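Local atomic coordinates of Phenylalanine/tyrosine ammonia-lyase (PDB entry 1Y2M), a protein that catalyses the non-oxidative deamination of L-phenylalanine and L-tyrosine to trans-cinnamic and p-coumaric acid, releasing ammonium. Residues 54-59 against 76-81. Numbering follows the deposited sequence.
Sequences APTDST and ARKGRP
Arg-80 runs against the backbone of residues 55-58 and shows how a single arginine can tie two loops together just ahead of the paired strands of a beta-alpha-beta unit, strand 60-62, helix 69-77 and strand 82-84. With CG anti to the backbone N (chi1 -172°) and the chain extended beyond, the side chain passes one carbonyl after another. Its CB lies 3.6 Å from Thr-56 O, which also receives a CA-H...O contact from Arg-80 CA. CG comes up against Ser-58 O, while CD packs 3.1 Å from Pro-55 O. NE donates to Ser-58 O at 2.9 Å, a nearly straight bond (164° at the hydrogen) lying in the guanidinium plane. Pro-55 lies over one face of the guanidinium, its CB 3.5 Å above the plane and displaced toward the rim and its O on the same side, too poorly angled to hydrogen-bond. At the tip the two amino nitrogens diverge: NH1 forms a salt bridge with Asp-71 and a hydrogen bond with Ser-74, both on helix 69-77, whereas NH2 donates to a water. Replacing Arg-80 by a leucine would probably leave Ser-58 O without this donor and Asp-71 without its charged mate. Thr-56 CG2 meets Lys-78 CB at 3.6 Å, and the Pro-81 ring lies against Asp-57 O; backbone hydrogen bonds between Pro-81 and Leu-60 carry the pairing into the two-stranded sheet. The water that accepts the NH2 hydrogen bond bridges back to segment 54-59, donating to Thr-59 O and hydrogen-bonding Ser-58 OG at 2.7 Å.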
loop_
_atom_site.group_PDB
_atom_site.type_symbol
_atom_site.label_atom_id
_atom_site.label_comp_id
_atom_site.label_asym_id
_atom_site.label_seq_id
_atom_site.Cartn_x
_atom_site.Cartn_y
_atom_site.Cartn_z
ATOM N N ALA B 54 -10.868 21.136 29.048
ATOM C CA ALA B 54 -9.872 20.677 30.025
ATOM C C ALA B 54 -9.143 21.888 30.618
ATOM O O ALA B 54 -8.669 22.737 29.860
ATOM C CB ALA B 54 -8.883 19.769 29.372
ATOM N N PRO B 55 -9.087 22.001 31.965
ATOM C CA PRO B 55 -8.282 23.050 32.631
ATOM C C PRO B 55 -6.838 23.052 32.157
ATOM O O PRO B 55 -6.306 21.988 31.839
ATOM C CB PRO B 55 -8.330 22.655 34.117
ATOM C CG PRO B 55 -9.515 21.841 34.259
ATOM C CD PRO B 55 -9.794 21.156 32.939
ATOM N N THR B 56 -6.207 24.219 32.090
ATOM C CA THR B 56 -4.750 24.261 31.827
ATOM C C THR B 56 -3.931 24.798 33.010
ATOM O O THR B 56 -2.701 24.663 33.048
ATOM C CB THR B 56 -4.424 25.077 30.588
ATOM O OG1 THR B 56 -4.897 26.424 30.780
ATOM C CG2 THR B 56 -5.053 24.437 29.350
ATOM N N ASP B 57 -4.620 25.401 33.969
ATOM C CA ASP B 57 -3.968 26.085 35.088
ATOM C C ASP B 57 -3.994 25.220 36.341
ATOM O O ASP B 57 -3.002 25.149 37.086
ATOM C CB ASP B 57 -4.684 27.428 35.345
ATOM C CG ASP B 57 -6.213 27.265 35.503
ATOM O OD1 ASP B 57 -6.807 26.343 34.871
ATOM O OD2 ASP B 57 -6.827 28.050 36.266
ATOM N N SER B 58 -5.130 24.577 36.604
ATOM C CA SER B 58 -5.290 23.834 37.836
ATOM C C SER B 58 -4.675 22.463 37.678
ATOM O O SER B 58 -4.511 21.954 36.575
ATOM C CB SER B 58 -6.756 23.705 38.211
ATOM O OG SER B 58 -7.463 23.046 37.193
ATOM N N THR B 59 -4.303 21.879 38.798
ATOM C CA THR B 59 -3.496 20.693 38.726
ATOM C C THR B 59 -4.303 19.492 38.288
ATOM O O THR B 59 -5.410 19.225 38.792
ATOM C CB THR B 59 -2.852 20.417 40.090
ATOM O OG1 THR B 59 -2.040 21.545 40.445
ATOM C CG2 THR B 59 -1.978 19.142 40.042
ATOM N N ALA B 76 0.387 17.614 28.059
ATOM C CA ALA B 76 1.421 17.485 27.017
ATOM C C ALA B 76 1.776 18.816 26.357
ATOM O O ALA B 76 2.958 19.119 26.159
ATOM C CB ALA B 76 0.986 16.519 25.938
ATOM N N ARG B 77 0.740 19.559 25.952
ATOM C CA ARG B 77 0.887 20.807 25.175
ATOM C C ARG B 77 0.735 22.117 25.896
ATOM O O ARG B 77 1.233 23.157 25.416
ATOM C CB ARG B 77 -0.183 20.834 24.119
ATOM C CG ARG B 77 0.089 19.900 23.028
ATOM C CD ARG B 77 -0.772 20.303 21.779
ATOM N NE ARG B 77 -0.407 19.384 20.715
ATOM C CZ ARG B 77 -1.212 18.963 19.753
ATOM N NH1 ARG B 77 -2.488 19.322 19.694
ATOM N NH2 ARG B 77 -0.730 18.136 18.856
ATOM N N LYS B 78 -0.016 22.142 26.991
ATOM C CA LYS B 78 -0.361 23.417 27.634
ATOM C C LYS B 78 0.288 23.677 28.988
ATOM O O LYS B 78 -0.089 24.617 29.714
ATOM C CB LYS B 78 -1.879 23.569 27.793
ATOM C CG LYS B 78 -2.711 23.263 26.567
ATOM C CD LYS B 78 -2.555 24.313 25.530
ATOM C CE LYS B 78 -3.495 24.076 24.356
ATOM N NZ LYS B 78 -3.553 25.308 23.550
ATOM N N GLY B 79 1.278 22.864 29.338
ATOM C CA GLY B 79 2.010 23.054 30.579
ATOM C C GLY B 79 1.228 22.895 31.864
ATOM O O GLY B 79 1.648 23.386 32.917
ATOM N N ARG B 80 0.118 22.178 31.818
ATOM C CA ARG B 80 -0.680 21.990 33.006
ATOM C C ARG B 80 0.064 21.225 34.065
ATOM O O ARG B 80 0.706 20.216 33.733
ATOM C CB ARG B 80 -1.907 21.179 32.685
ATOM C CG ARG B 80 -2.885 21.111 33.846
ATOM C CD ARG B 80 -4.069 20.402 33.348
ATOM N NE ARG B 80 -5.130 20.273 34.345
ATOM C CZ ARG B 80 -6.200 19.520 34.135
ATOM N NH1 ARG B 80 -6.360 18.896 32.952
ATOM N NH2 ARG B 80 -7.110 19.406 35.084
ATOM N N PRO B 81 0.011 21.683 35.326
ATOM C CA PRO B 81 0.695 20.936 36.382
ATOM C C PRO B 81 0.070 19.556 36.553
ATOM O O PRO B 81 -1.134 19.414 36.376
ATOM C CB PRO B 81 0.435 21.761 37.637
ATOM C CG PRO B 81 0.089 23.096 37.160
ATOM C CD PRO B 81 -0.612 22.903 35.852
HETATM O O HOH W 1 -7.505 20.423 37.677
#